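Local atomic coordinates of glycogen synthase (Cyanobacterium sp. CLg1, PDB entry 6GNF), a protein that belongs to the starch and bacterial glycogen synthase family, has the two-domain GT-B glycosyltransferase fold, and holds adenosine-5'-diphosphate and a glycan in pockets of its cleft. Residues S28-V31 with S35-G38; R64-E69 with P114-K119; A320-R325 with M444-I449; A424-M429 with P509-M514; L224-F229 with F262-Q267. All blocks are in the same frame, centred on the assembly; numbering follows the deposited sequence.

Interaction 1 (S28-V31 with S35-G38). With ADP (adenosine-5'-diphosphate), chain F; GLC (alpha-D-glucopyranose), chain D.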
# COMPACT_ATOMS: atom_id res chain seq x y z
N SER A 28 4.95 -7.07 9.01
CA SER A 28 3.74 -6.61 8.32
C SER A 28 2.72 -7.71 8.19
O SER A 28 3.00 -8.87 8.41
CB SER A 28 4.07 -6.04 6.93
OG SER A 28 4.50 -7.02 6.03
N THR A 29 1.54 -7.32 7.73
CA THR A 29 0.48 -8.28 7.39
C THR A 29 0.63 -8.82 5.97
O THR A 29 -0.01 -9.80 5.65
CB THR A 29 -0.90 -7.62 7.51
OG1 THR A 29 -0.86 -6.35 6.85
CG2 THR A 29 -1.24 -7.38 8.94
N GLU A 30 1.43 -8.15 5.14
CA GLU A 30 1.51 -8.48 3.72
C GLU A 30 2.95 -8.56 3.27
O GLU A 30 3.74 -7.66 3.55
CB GLU A 30 0.85 -7.39 2.89
CG GLU A 30 -0.66 -7.40 2.87
CD GLU A 30 -1.24 -6.28 2.02
OE1 GLU A 30 -0.65 -5.91 0.96
OE2 GLU A 30 -2.30 -5.77 2.42
N VAL A 31 3.27 -9.60 2.50
CA VAL A 31 4.56 -9.70 1.80
C VAL A 31 4.31 -10.33 0.43
O VAL A 31 4.01 -11.51 0.33
CB VAL A 31 5.59 -10.57 2.56
CG1 VAL A 31 6.91 -10.60 1.80
CG2 VAL A 31 5.82 -10.06 3.97
N SER A 35 1.33 -12.74 0.08
CA SER A 35 0.15 -12.06 0.56
C SER A 35 0.21 -10.60 0.11
O SER A 35 1.24 -9.94 0.25
CB SER A 35 0.11 -12.17 2.09
OG SER A 35 1.29 -11.68 2.70
N LYS A 36 -0.91 -10.07 -0.37
CA LYS A 36 -0.94 -8.75 -0.98
C LYS A 36 -2.37 -8.34 -1.28
O LYS A 36 -3.13 -9.11 -1.86
CB LYS A 36 -0.17 -8.80 -2.29
CG LYS A 36 -0.30 -7.56 -3.19
CD LYS A 36 0.91 -7.38 -4.11
CE LYS A 36 0.56 -7.06 -5.57
NZ LYS A 36 -0.07 -5.73 -5.75
N THR A 37 -2.73 -7.13 -0.86
CA THR A 37 -4.04 -6.51 -1.15
C THR A 37 -3.78 -5.17 -1.87
O THR A 37 -4.71 -4.44 -2.21
CB THR A 37 -4.82 -6.21 0.15
OG1 THR A 37 -4.20 -5.14 0.90
CG2 THR A 37 -4.95 -7.47 1.03
N GLY A 38 -2.50 -4.86 -2.06
CA GLY A 38 -2.12 -3.55 -2.58
C GLY A 38 -0.62 -3.29 -2.46
O GLY A 38 0.17 -4.21 -2.36
PB ADP F . -2.84 0.95 -3.04
O1B ADP F . -3.26 2.24 -2.38
O2B ADP F . -1.64 0.31 -2.41
O3B ADP F . -4.00 0.02 -3.33
PA ADP F . -0.83 1.37 -5.07
O1A ADP F . 0.19 1.79 -4.02
O2A ADP F . -0.86 2.02 -6.44
O3A ADP F . -2.35 1.46 -4.49
O5' ADP F . -0.71 -0.23 -5.29
C5' ADP F . -1.79 -1.00 -5.82
C4' ADP F . -1.19 -2.14 -6.65
O4' ADP F . -2.16 -3.14 -6.97
C3' ADP F . -0.66 -1.61 -7.96
O3' ADP F . 0.61 -2.23 -8.20
C2' ADP F . -1.70 -2.00 -8.98
O2' ADP F . -1.05 -2.30 -10.22
C1' ADP F . -2.37 -3.23 -8.38
N9 ADP F . -3.84 -3.36 -8.60
C8 ADP F . -4.81 -2.64 -8.01
N7 ADP F . -6.05 -3.05 -8.42
C5 ADP F . -5.86 -4.06 -9.28
C6 ADP F . -6.72 -4.96 -10.08
N6 ADP F . -8.07 -4.85 -10.05
N1 ADP F . -6.13 -5.89 -10.86
C2 ADP F . -4.79 -6.02 -10.92
N3 ADP F . -3.95 -5.24 -10.21
C4 ADP F . -4.41 -4.27 -9.39
C1 GLC D . -8.25 -2.73 5.60
C2 GLC D . -6.97 -2.66 6.45
C3 GLC D . -5.97 -1.71 5.80
C4 GLC D . -5.70 -2.14 4.36
C5 GLC D . -7.03 -2.14 3.59
C6 GLC D . -6.89 -2.49 2.10
O2 GLC D . -7.25 -2.20 7.77
O3 GLC D . -4.75 -1.65 6.53
O4 GLC D . -4.75 -1.23 3.80
O5 GLC D . -7.93 -3.05 4.24
O6 GLC D . -6.37 -3.81 1.89
O HOH W 1 1.43 -12.73 5.15
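Two groups grip the hydroxyl oxygen of Thr37. Thr37 OG1 donates to Glu30 OE2 at 2.5 Å, and it accepts from O6 of the bound alpha-D-glucopyranose (GLC), with 2.7 Å between OG1 and O6. OE2 is met on its syn side, though 33° out of the carboxylate plane. The other carboxylate oxygen, Glu30 OE1, takes the backbone N of Thr37 at 3.0 Å in a nearly straight bond that arrives from well above the carboxylate plane. Glu30 reaches across with its chain extended beyond CG (chi2 180°). With both oxygens held by one residue, the carboxylate is fixed in rotation, and the glutamate positions a threonine that meets the sugar. Tyr121 OH adds a further bond to Glu30 OE2. Elsewhere in the loop, Ser35 OG accepts from Val31 N at 2.9 Å, and Ser35 N donates back to Val31 O at 3.0 Å. Lys36, Thr37 and Gly38 open the Lys-X-Gly-Gly-Leu motif of starch and glycogen synthases; Lys36 and Gly38 belong to the ADP pocket. The whole loop links strand 23-27 to helix 39-54. Glu30 lies on Leu40 of that helix, while Val31 packs on strands 57-63 and 99-105.

Interaction 2 (R64-E69 with P114-K119). With SO4 (sulfate ion), chain G.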
# COMPACT_ATOMS: atom_id res chain seq x y z
N ARG A 64 1.00 -16.47 8.55
CA ARG A 64 0.89 -17.55 7.57
C ARG A 64 -0.58 -17.74 7.19
O ARG A 64 -1.29 -18.55 7.76
CB ARG A 64 1.48 -18.84 8.14
CG ARG A 64 1.59 -20.00 7.16
CD ARG A 64 2.22 -21.18 7.86
NE ARG A 64 2.35 -22.34 6.98
CZ ARG A 64 1.73 -23.50 7.13
NH1 ARG A 64 0.89 -23.74 8.13
NH2 ARG A 64 1.97 -24.46 6.25
N PHE A 65 -1.02 -16.96 6.20
CA PHE A 65 -2.42 -16.99 5.76
C PHE A 65 -2.71 -18.20 4.90
O PHE A 65 -3.86 -18.64 4.84
CB PHE A 65 -2.77 -15.72 5.00
CG PHE A 65 -2.83 -14.49 5.86
CD1 PHE A 65 -3.73 -14.40 6.92
CD2 PHE A 65 -2.00 -13.41 5.62
CE1 PHE A 65 -3.79 -13.27 7.71
CE2 PHE A 65 -2.06 -12.27 6.41
CZ PHE A 65 -2.96 -12.21 7.46
N ASP A 66 -1.68 -18.72 4.24
CA ASP A 66 -1.80 -19.94 3.44
C ASP A 66 -0.62 -20.86 3.68
O ASP A 66 0.38 -20.46 4.27
CB ASP A 66 -1.88 -19.59 1.95
CG ASP A 66 -3.21 -18.94 1.58
OD1 ASP A 66 -4.13 -19.72 1.24
OD2 ASP A 66 -3.35 -17.70 1.68
N GLN A 67 -0.74 -22.09 3.21
CA GLN A 67 0.33 -23.06 3.35
C GLN A 67 1.33 -22.88 2.22
O GLN A 67 1.34 -23.66 1.28
CB GLN A 67 -0.26 -24.47 3.35
CG GLN A 67 -1.23 -24.68 4.49
CD GLN A 67 -1.68 -26.12 4.61
OE1 GLN A 67 -2.20 -26.69 3.67
NE2 GLN A 67 -1.49 -26.71 5.79
N TYR A 68 2.20 -21.88 2.35
CA TYR A 68 3.13 -21.52 1.28
C TYR A 68 4.08 -22.67 1.00
O TYR A 68 4.68 -23.20 1.93
CB TYR A 68 3.92 -20.26 1.64
CG TYR A 68 3.04 -19.12 2.08
CD1 TYR A 68 2.00 -18.67 1.28
CD2 TYR A 68 3.24 -18.49 3.31
CE1 TYR A 68 1.19 -17.62 1.68
CE2 TYR A 68 2.43 -17.45 3.72
CZ TYR A 68 1.40 -17.01 2.90
OH TYR A 68 0.60 -15.97 3.33
N GLU A 69 4.20 -23.04 -0.27
CA GLU A 69 4.91 -24.27 -0.64
C GLU A 69 6.40 -24.27 -0.34
O GLU A 69 6.96 -25.31 -0.03
CB GLU A 69 4.70 -24.57 -2.13
CG GLU A 69 3.30 -25.05 -2.46
CD GLU A 69 3.24 -25.85 -3.75
OE1 GLU A 69 2.94 -27.06 -3.68
OE2 GLU A 69 3.50 -25.27 -4.82
N PRO A 114 -10.62 -20.96 3.12
CA PRO A 114 -9.82 -21.86 2.27
C PRO A 114 -9.23 -21.16 1.02
O PRO A 114 -8.28 -21.69 0.42
CB PRO A 114 -10.81 -22.96 1.88
CG PRO A 114 -12.16 -22.34 2.02
CD PRO A 114 -12.04 -21.35 3.14
N LEU A 115 -9.76 -20.00 0.65
CA LEU A 115 -9.28 -19.24 -0.52
C LEU A 115 -7.88 -18.67 -0.29
O LEU A 115 -7.55 -18.21 0.80
CB LEU A 115 -10.26 -18.11 -0.89
CG LEU A 115 -11.62 -18.52 -1.48
CD1 LEU A 115 -12.61 -17.37 -1.40
CD2 LEU A 115 -11.48 -19.00 -2.92
N VAL A 116 -7.06 -18.70 -1.35
CA VAL A 116 -5.65 -18.30 -1.27
C VAL A 116 -5.45 -16.79 -1.49
O VAL A 116 -5.90 -16.24 -2.50
CB VAL A 116 -4.76 -19.12 -2.25
CG1 VAL A 116 -4.92 -20.61 -1.99
CG2 VAL A 116 -5.06 -18.79 -3.71
N ASN A 117 -4.79 -16.13 -0.53
CA ASN A 117 -4.51 -14.69 -0.58
C ASN A 117 -5.78 -13.83 -0.74
O ASN A 117 -5.82 -12.91 -1.56
CB ASN A 117 -3.49 -14.37 -1.70
CG ASN A 117 -2.86 -12.98 -1.55
OD1 ASN A 117 -3.32 -12.13 -0.78
ND2 ASN A 117 -1.82 -12.74 -2.32
N LYS A 118 -6.80 -14.15 0.04
CA LYS A 118 -8.05 -13.39 0.04
C LYS A 118 -8.54 -13.25 1.48
O LYS A 118 -8.27 -14.12 2.32
CB LYS A 118 -9.13 -14.07 -0.80
CG LYS A 118 -8.61 -14.92 -1.95
CD LYS A 118 -9.66 -15.17 -3.02
CE LYS A 118 -9.75 -14.01 -3.99
NZ LYS A 118 -10.56 -14.37 -5.18
N LYS A 119 -9.23 -12.14 1.76
CA LYS A 119 -9.85 -11.92 3.06
C LYS A 119 -8.83 -11.95 4.21
O LYS A 119 -9.00 -12.67 5.20
CB LYS A 119 -10.98 -12.93 3.29
CG LYS A 119 -12.07 -12.84 2.23
CD LYS A 119 -12.89 -14.11 2.15
CE LYS A 119 -13.80 -14.09 0.93
NZ LYS A 119 -14.60 -15.33 0.80
S SO4 G . 0.50 -27.69 8.35
O1 SO4 G . 1.10 -28.10 9.64
O2 SO4 G . -0.39 -26.50 8.51
O3 SO4 G . -0.32 -28.81 7.85
O4 SO4 G . 1.57 -27.38 7.37
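Asp66 reaches from one surface loop to Val116 and Asn117 in another. Its CB points toward segment 114-119, with CG beside its own backbone N (chi1 -71°). CG comes within 3.8 Å of Val116 CA. Beyond it the carboxylate divides its work. OD1 rests against the valine, 3.3 Å from Val116 CA and 3.4 Å from Val116 CG1. OD2 accepts the backbone N of Asn117 at 3.1 Å, in a fairly straight bond (166°) that comes from above the carboxylate plane. The backbone O of Asp66 sits over the centre of the Tyr68 ring, on one face. Away from this contact, Arg64 donates through NH1 and NH2 to a sulfate ion, probably from the crystallisation liquor, and Gln67 NE2 adds a weak bond. Gln67 is also the centre of an inverse gamma turn. An aspartate taking a backbone N-H thus joins the loop after helix 107-110 to the loop at the carboxyl end of strand 57-63, a parallel strand of the large sheet in the N-terminal Rossmann-like domain of a GT-B fold.

Interaction 3 (A320-R325 with M444-I449)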
# COMPACT_ATOMS: atom_id res chain seq x y z
N ALA A 320 3.70 -7.82 -27.19
CA ALA A 320 4.98 -7.46 -27.77
C ALA A 320 5.84 -6.72 -26.76
O ALA A 320 5.41 -5.74 -26.15
CB ALA A 320 4.79 -6.62 -29.02
N ASN A 321 7.04 -7.23 -26.56
CA ASN A 321 8.04 -6.56 -25.75
C ASN A 321 8.65 -5.40 -26.53
O ASN A 321 8.65 -5.39 -27.76
CB ASN A 321 9.12 -7.56 -25.33
CG ASN A 321 8.59 -8.61 -24.38
OD1 ASN A 321 8.57 -9.80 -24.71
ND2 ASN A 321 8.16 -8.19 -23.20
N TYR A 322 9.18 -4.42 -25.81
CA TYR A 322 9.82 -3.28 -26.43
C TYR A 322 10.75 -2.58 -25.45
O TYR A 322 10.70 -2.84 -24.25
CB TYR A 322 8.78 -2.29 -26.96
CG TYR A 322 7.85 -1.69 -25.92
CD1 TYR A 322 8.21 -0.54 -25.22
CD2 TYR A 322 6.62 -2.27 -25.63
CE1 TYR A 322 7.37 0.00 -24.26
CE2 TYR A 322 5.77 -1.73 -24.68
CZ TYR A 322 6.15 -0.59 -24.00
OH TYR A 322 5.31 -0.07 -23.04
N ASN A 323 11.60 -1.71 -25.97
CA ASN A 323 12.46 -0.84 -25.17
C ASN A 323 12.31 0.58 -25.71
O ASN A 323 11.45 0.82 -26.56
CB ASN A 323 13.91 -1.32 -25.22
CG ASN A 323 14.48 -1.33 -26.62
OD1 ASN A 323 13.82 -0.98 -27.60
ND2 ASN A 323 15.72 -1.77 -26.74
N SER A 324 13.10 1.52 -25.21
CA SER A 324 12.95 2.91 -25.63
C SER A 324 13.20 3.09 -27.13
O SER A 324 12.55 3.92 -27.75
CB SER A 324 13.86 3.84 -24.81
OG SER A 324 15.20 3.40 -24.88
N ARG A 325 14.10 2.30 -27.70
CA ARG A 325 14.36 2.37 -29.13
C ARG A 325 13.20 1.85 -29.98
O ARG A 325 12.90 2.41 -31.02
CB ARG A 325 15.64 1.61 -29.50
CG ARG A 325 16.91 2.19 -28.90
CD ARG A 325 18.16 1.66 -29.60
NE ARG A 325 18.10 0.22 -29.88
CZ ARG A 325 18.24 -0.75 -28.98
NH1 ARG A 325 18.45 -0.47 -27.69
NH2 ARG A 325 18.17 -2.02 -29.36
N MET A 444 5.52 4.67 -16.00
CA MET A 444 6.67 5.37 -16.55
C MET A 444 7.71 4.42 -17.13
O MET A 444 8.31 4.71 -18.16
CB MET A 444 7.29 6.31 -15.51
CG MET A 444 6.42 7.53 -15.24
SD MET A 444 7.15 8.77 -14.16
CE MET A 444 7.02 7.97 -12.57
N MET A 445 7.94 3.27 -16.50
CA MET A 445 8.87 2.29 -17.05
C MET A 445 8.42 1.75 -18.41
O MET A 445 9.25 1.31 -19.20
CB MET A 445 9.07 1.12 -16.09
CG MET A 445 9.84 1.46 -14.85
SD MET A 445 9.95 0.05 -13.71
CE MET A 445 11.02 -1.06 -14.63
N TYR A 446 7.11 1.78 -18.66
CA TYR A 446 6.55 1.35 -19.94
C TYR A 446 6.38 2.50 -20.95
O TYR A 446 5.87 2.29 -22.04
CB TYR A 446 5.19 0.66 -19.71
CG TYR A 446 5.30 -0.76 -19.16
CD1 TYR A 446 5.74 -0.98 -17.87
CD2 TYR A 446 4.97 -1.86 -19.93
CE1 TYR A 446 5.85 -2.26 -17.35
CE2 TYR A 446 5.07 -3.15 -19.43
CZ TYR A 446 5.51 -3.34 -18.13
OH TYR A 446 5.63 -4.62 -17.60
N GLY A 447 6.79 3.71 -20.57
CA GLY A 447 6.63 4.88 -21.44
C GLY A 447 5.20 5.39 -21.47
O GLY A 447 4.81 6.12 -22.38
N THR A 448 4.43 5.03 -20.46
CA THR A 448 3.04 5.43 -20.34
C THR A 448 3.00 6.62 -19.38
O THR A 448 3.51 6.55 -18.27
CB THR A 448 2.18 4.26 -19.83
OG1 THR A 448 2.20 3.20 -20.80
CG2 THR A 448 0.73 4.68 -19.60
N ILE A 449 2.36 7.70 -19.82
CA ILE A 449 2.47 8.99 -19.16
C ILE A 449 1.43 9.16 -18.05
O ILE A 449 0.23 9.10 -18.33
CB ILE A 449 2.32 10.13 -20.18
CG1 ILE A 449 3.52 10.12 -21.13
CG2 ILE A 449 2.21 11.47 -19.48
CD1 ILE A 449 3.33 10.93 -22.39
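Tyr322 and Tyr446 are brought together by different first torsions. In Tyr322 the ring stands between the backbone N and the carbonyl carbon (chi1 61°), which sends the phenol toward segment 444-449. In Tyr446 CG is anti to the carbonyl carbon (chi1 -76°), and the two side chains cross at about a right angle. Tyr322 OH donates to the backbone O of Tyr446 at 2.6 Å. It comes in the carbonyl plane, on a lone pair, with a C=O...O angle of 126°. The same hydroxyl lies 3.4 Å from Tyr446 CB and 3.6 Å from Tyr446 CD2, so it sits at the edge of the second ring. The accepting residue stands where helix 439-445 ends. Gly447 follows with positive phi and closes a Schellman motif, in which its N bonds to Met444 O at 3.0 Å. Tyr446 points its own hydroxyl to Asp315, and its ring packs on helix 414-423. Tyr446 O also lies in the plane of the Tyr322 ring, at its edge. The phenol hydrogen can therefore point at the acceptor while staying in the ring plane. A buried carbonyl at a helix end, probably made more negative by the helix, is satisfied in this way.

Interaction 4 (A424-M429 with P509-M514)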
# COMPACT_ATOMS: atom_id res chain seq x y z
N ALA A 424 -1.91 1.49 -22.89
CA ALA A 424 -2.44 2.83 -22.68
C ALA A 424 -1.39 3.90 -22.98
O ALA A 424 -0.19 3.67 -22.80
CB ALA A 424 -2.95 2.99 -21.25
N ASP A 425 -1.86 5.07 -23.40
CA ASP A 425 -0.99 6.22 -23.57
C ASP A 425 -0.81 6.94 -22.25
O ASP A 425 0.26 7.50 -21.98
CB ASP A 425 -1.60 7.18 -24.58
CG ASP A 425 -1.73 6.55 -25.93
OD1 ASP A 425 -0.73 5.97 -26.39
OD2 ASP A 425 -2.82 6.64 -26.54
N TYR A 426 -1.86 6.93 -21.44
CA TYR A 426 -1.88 7.65 -20.18
C TYR A 426 -2.32 6.76 -19.02
O TYR A 426 -3.21 5.93 -19.17
CB TYR A 426 -2.80 8.87 -20.31
CG TYR A 426 -2.35 9.85 -21.37
CD1 TYR A 426 -1.25 10.67 -21.16
CD2 TYR A 426 -3.01 9.95 -22.59
CE1 TYR A 426 -0.82 11.56 -22.12
CE2 TYR A 426 -2.59 10.84 -23.57
CZ TYR A 426 -1.50 11.65 -23.33
OH TYR A 426 -1.09 12.55 -24.30
N CYS A 427 -1.70 6.97 -17.86
CA CYS A 427 -2.08 6.31 -16.62
C CYS A 427 -2.84 7.30 -15.73
O CYS A 427 -2.27 8.26 -15.22
CB CYS A 427 -0.83 5.81 -15.90
SG CYS A 427 -1.13 5.19 -14.24
N LEU A 428 -4.13 7.06 -15.56
CA LEU A 428 -5.05 8.01 -14.93
C LEU A 428 -5.29 7.67 -13.47
O LEU A 428 -5.82 6.60 -13.16
CB LEU A 428 -6.37 7.98 -15.70
CG LEU A 428 -7.43 9.03 -15.40
CD1 LEU A 428 -6.97 10.40 -15.86
CD2 LEU A 428 -8.73 8.65 -16.09
N MET A 429 -4.86 8.56 -12.57
CA MET A 429 -5.00 8.36 -11.12
C MET A 429 -5.62 9.57 -10.42
O MET A 429 -4.91 10.40 -9.85
CB MET A 429 -3.63 8.07 -10.50
CG MET A 429 -2.90 6.89 -11.12
SD MET A 429 -1.31 6.61 -10.33
CE MET A 429 -1.82 6.06 -8.72
N PRO A 509 5.81 16.01 -31.02
CA PRO A 509 7.18 15.67 -30.65
C PRO A 509 7.42 15.65 -29.14
O PRO A 509 8.20 14.83 -28.66
CB PRO A 509 8.00 16.77 -31.31
CG PRO A 509 7.23 17.08 -32.55
CD PRO A 509 5.78 16.94 -32.17
N LYS A 510 6.74 16.54 -28.40
CA LYS A 510 6.85 16.58 -26.94
C LYS A 510 6.32 15.32 -26.28
O LYS A 510 6.88 14.85 -25.29
CB LYS A 510 6.11 17.80 -26.37
CG LYS A 510 6.71 19.13 -26.77
CD LYS A 510 6.12 20.28 -25.97
CE LYS A 510 6.45 21.61 -26.62
NZ LYS A 510 5.97 22.76 -25.80
N PHE A 511 5.23 14.79 -26.83
CA PHE A 511 4.66 13.52 -26.40
C PHE A 511 5.69 12.41 -26.52
O PHE A 511 5.95 11.70 -25.55
CB PHE A 511 3.39 13.21 -27.20
CG PHE A 511 2.83 11.83 -26.98
CD1 PHE A 511 3.25 10.76 -27.76
CD2 PHE A 511 1.86 11.61 -26.00
CE1 PHE A 511 2.72 9.50 -27.56
CE2 PHE A 511 1.34 10.35 -25.80
CZ PHE A 511 1.77 9.29 -26.58
N LYS A 512 6.29 12.28 -27.70
CA LYS A 512 7.34 11.28 -27.93
C LYS A 512 8.50 11.43 -26.96
O LYS A 512 9.03 10.42 -26.47
CB LYS A 512 7.88 11.35 -29.37
CG LYS A 512 7.28 10.34 -30.33
CD LYS A 512 5.86 10.69 -30.75
CE LYS A 512 5.69 10.63 -32.27
NZ LYS A 512 6.08 9.31 -32.86
N LYS A 513 8.90 12.67 -26.69
CA LYS A 513 10.01 12.94 -25.78
C LYS A 513 9.65 12.58 -24.34
O LYS A 513 10.47 12.01 -23.63
CB LYS A 513 10.42 14.41 -25.86
CG LYS A 513 11.71 14.73 -25.11
CD LYS A 513 11.96 16.22 -25.04
CE LYS A 513 13.36 16.54 -24.55
NZ LYS A 513 13.64 15.97 -23.20
N MET A 514 8.42 12.90 -23.94
CA MET A 514 7.96 12.63 -22.58
C MET A 514 7.97 11.12 -22.27
O MET A 514 8.29 10.71 -21.15
CB MET A 514 6.56 13.22 -22.34
CG MET A 514 6.12 13.22 -20.88
SD MET A 514 4.62 14.16 -20.53
CE MET A 514 5.25 15.83 -20.44
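Phe511 gives the most surface to this contact and meets Tyr426 and Asp425 with the edge of its ring. With CG anti to the backbone N (chi1 172°), the phenyl extends from its helix toward the start of the strand. Tyr426 OH lies at that edge, 3.5 Å from Phe511 CD2 and 3.6 Å from Phe511 CE2. Tyr426 CZ follows at 4.0 Å from Phe511 CE2, in the plane of the phenyl ring. Strand 426-429 belongs to the parallel sheet of the C-terminal Rossmann-like domain of the GT-B fold, and helix 509-520 packs against this sheet. Phe511 and Met514 also lie on Ile449 of the next strand. Asp425, just before the strand, makes a looser approach: its OD1 is 4.2 Å from Phe511 CZ, and the carboxylate and ring planes are 77° apart. Tyr506 meets the phenyl edge-to-face, whereas the Tyr426 ring stacks on Phe353. The other carboxylate oxygen, Asp425 OD2, forms a salt bridge with Lys335 and accepts Leu352 N.

Interaction 5 (L224-F229 with F262-Q267)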
# COMPACT_ATOMS: atom_id res chain seq x y z
N LEU A 224 -1.71 3.59 28.62
CA LEU A 224 -3.09 3.96 28.37
C LEU A 224 -3.20 5.35 27.76
O LEU A 224 -3.97 5.58 26.82
CB LEU A 224 -3.89 3.93 29.66
CG LEU A 224 -5.15 3.07 29.69
CD1 LEU A 224 -5.83 3.27 31.04
CD2 LEU A 224 -6.08 3.42 28.54
N SER A 225 -2.42 6.28 28.29
CA SER A 225 -2.39 7.63 27.78
C SER A 225 -1.92 7.71 26.32
O SER A 225 -2.48 8.46 25.53
CB SER A 225 -1.51 8.51 28.67
OG SER A 225 -1.34 9.78 28.09
N ASP A 226 -0.88 6.95 25.98
CA ASP A 226 -0.37 6.90 24.61
C ASP A 226 -1.43 6.35 23.64
O ASP A 226 -1.57 6.83 22.52
CB ASP A 226 0.88 6.03 24.51
CG ASP A 226 2.10 6.66 25.16
OD1 ASP A 226 2.15 7.89 25.35
OD2 ASP A 226 3.04 5.89 25.47
N LEU A 227 -2.19 5.36 24.09
CA LEU A 227 -3.25 4.75 23.29
C LEU A 227 -4.51 5.61 23.19
O LEU A 227 -5.34 5.41 22.31
CB LEU A 227 -3.63 3.38 23.86
CG LEU A 227 -2.61 2.27 23.59
CD1 LEU A 227 -2.72 1.16 24.63
CD2 LEU A 227 -2.80 1.72 22.19
N SER A 228 -4.67 6.55 24.10
CA SER A 228 -5.91 7.30 24.22
C SER A 228 -6.15 8.27 23.07
O SER A 228 -5.20 8.77 22.46
CB SER A 228 -5.93 8.03 25.56
OG SER A 228 -5.92 7.07 26.60
N PHE A 229 -7.42 8.49 22.75
CA PHE A 229 -7.79 9.24 21.57
C PHE A 229 -9.24 9.70 21.62
O PHE A 229 -10.11 8.96 22.07
CB PHE A 229 -7.58 8.37 20.34
CG PHE A 229 -7.64 9.12 19.05
CD1 PHE A 229 -6.66 10.04 18.71
CD2 PHE A 229 -8.67 8.89 18.15
CE1 PHE A 229 -6.71 10.72 17.50
CE2 PHE A 229 -8.73 9.56 16.95
CZ PHE A 229 -7.74 10.48 16.62
N PHE A 262 3.45 5.78 17.08
CA PHE A 262 4.22 7.01 16.86
C PHE A 262 4.91 7.47 18.12
O PHE A 262 6.06 7.90 18.08
CB PHE A 262 3.34 8.16 16.34
CG PHE A 262 3.04 8.10 14.87
CD1 PHE A 262 3.91 7.50 13.97
CD2 PHE A 262 1.88 8.67 14.39
CE1 PHE A 262 3.62 7.47 12.61
CE2 PHE A 262 1.59 8.65 13.03
CZ PHE A 262 2.46 8.05 12.15
N LEU A 263 4.20 7.40 19.24
CA LEU A 263 4.72 7.92 20.50
C LEU A 263 5.78 7.02 21.13
O LEU A 263 6.49 7.46 22.03
CB LEU A 263 3.58 8.15 21.50
CG LEU A 263 2.61 9.28 21.15
CD1 LEU A 263 1.41 9.28 22.09
CD2 LEU A 263 3.31 10.63 21.16
N ASN A 264 5.90 5.78 20.68
CA ASN A 264 6.82 4.84 21.31
C ASN A 264 7.96 4.37 20.42
O ASN A 264 8.91 3.76 20.93
CB ASN A 264 6.04 3.63 21.86
CG ASN A 264 5.36 3.94 23.18
OD1 ASN A 264 5.97 3.82 24.23
ND2 ASN A 264 4.11 4.36 23.12
N CYS A 265 7.92 4.68 19.13
CA CYS A 265 8.99 4.24 18.24
C CYS A 265 10.20 5.14 18.40
O CYS A 265 10.11 6.21 18.99
CB CYS A 265 8.52 4.24 16.77
SG CYS A 265 8.23 5.89 16.09
N ASP A 266 11.32 4.70 17.86
CA ASP A 266 12.53 5.52 17.84
C ASP A 266 12.52 6.50 16.67
O ASP A 266 13.11 7.56 16.75
CB ASP A 266 13.78 4.64 17.78
CG ASP A 266 13.94 3.81 19.03
OD1 ASP A 266 13.94 4.43 20.11
OD2 ASP A 266 14.01 2.57 18.94
N GLN A 267 11.85 6.13 15.58
CA GLN A 267 11.70 7.05 14.46
C GLN A 267 10.51 6.69 13.59
O GLN A 267 10.25 5.50 13.35
CB GLN A 267 12.97 7.10 13.61
CG GLN A 267 12.93 8.19 12.56
CD GLN A 267 14.29 8.65 12.12
OE1 GLN A 267 15.32 8.19 12.63
NE2 GLN A 267 14.31 9.57 11.18
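This is a partly buried contact of one hydrogen bond and one apolar touch, between a short helix and the end region of a longer one in the N-terminal domain. Asp226 of helix 224-227 meets Leu263 and Asn264, toward the end of helix 257-264. Asn264 ND2 donates to Asp226 OD2 at 3.0 Å, with an angle of 153° at the hydrogen. The bond reaches the oxygen from above the carboxylate plane (52° out of it) and is only modestly tilted from the amide plane. Carboxylate and amide stand steeply against each other, their planes 72° apart. The second oxygen, Asp226 OD1, turns to the leucine and lies 3.6 Å from Leu263 CD1. Asn264 has further partners. Its ND2 also donates to Ala260 O in its own helix, and its OD1 accepts from Lys182 NZ. These bonds fix which way round the amide lies. Lys259, from the same helix, donates to the backbone O of Asp226 and of Ser228, a second polar tie between the two elements. The arrangement belongs to a crossing from one sheet to another. Helix 257-264 leads from the small antiparallel sheet, which includes strand 228-231, to strand 267-270 of the large sheet in the Rossmann-like N-terminal domain.

How the interactions relate
Interactions 1 and 2 touch each other, with centres 11 Å apart. Asn117 OD1 probably accepts Lys36 N at 3.2 Å, so interaction 2 backs the loop that touches ADP and the glycan. Only interaction 1 meets these ligands; the Asn117 side chain is about 9 Å from the bound alpha-D-glucopyranose. Interactions 3 and 4 pair up in the other domain, their centres also 11 Å apart. Ile449 runs beside segment 424-429, with probable hydrogen bonds from Ile449 N to Asp425 O (3.0 Å) and from Cys427 N to Ile449 O (2.9 Å). The Tyr446 side chain is about 10 Å from ADP. Interaction 5 stands apart: its centre is about 24 Å from that of interaction 1 and about 45 Å from that of interaction 3.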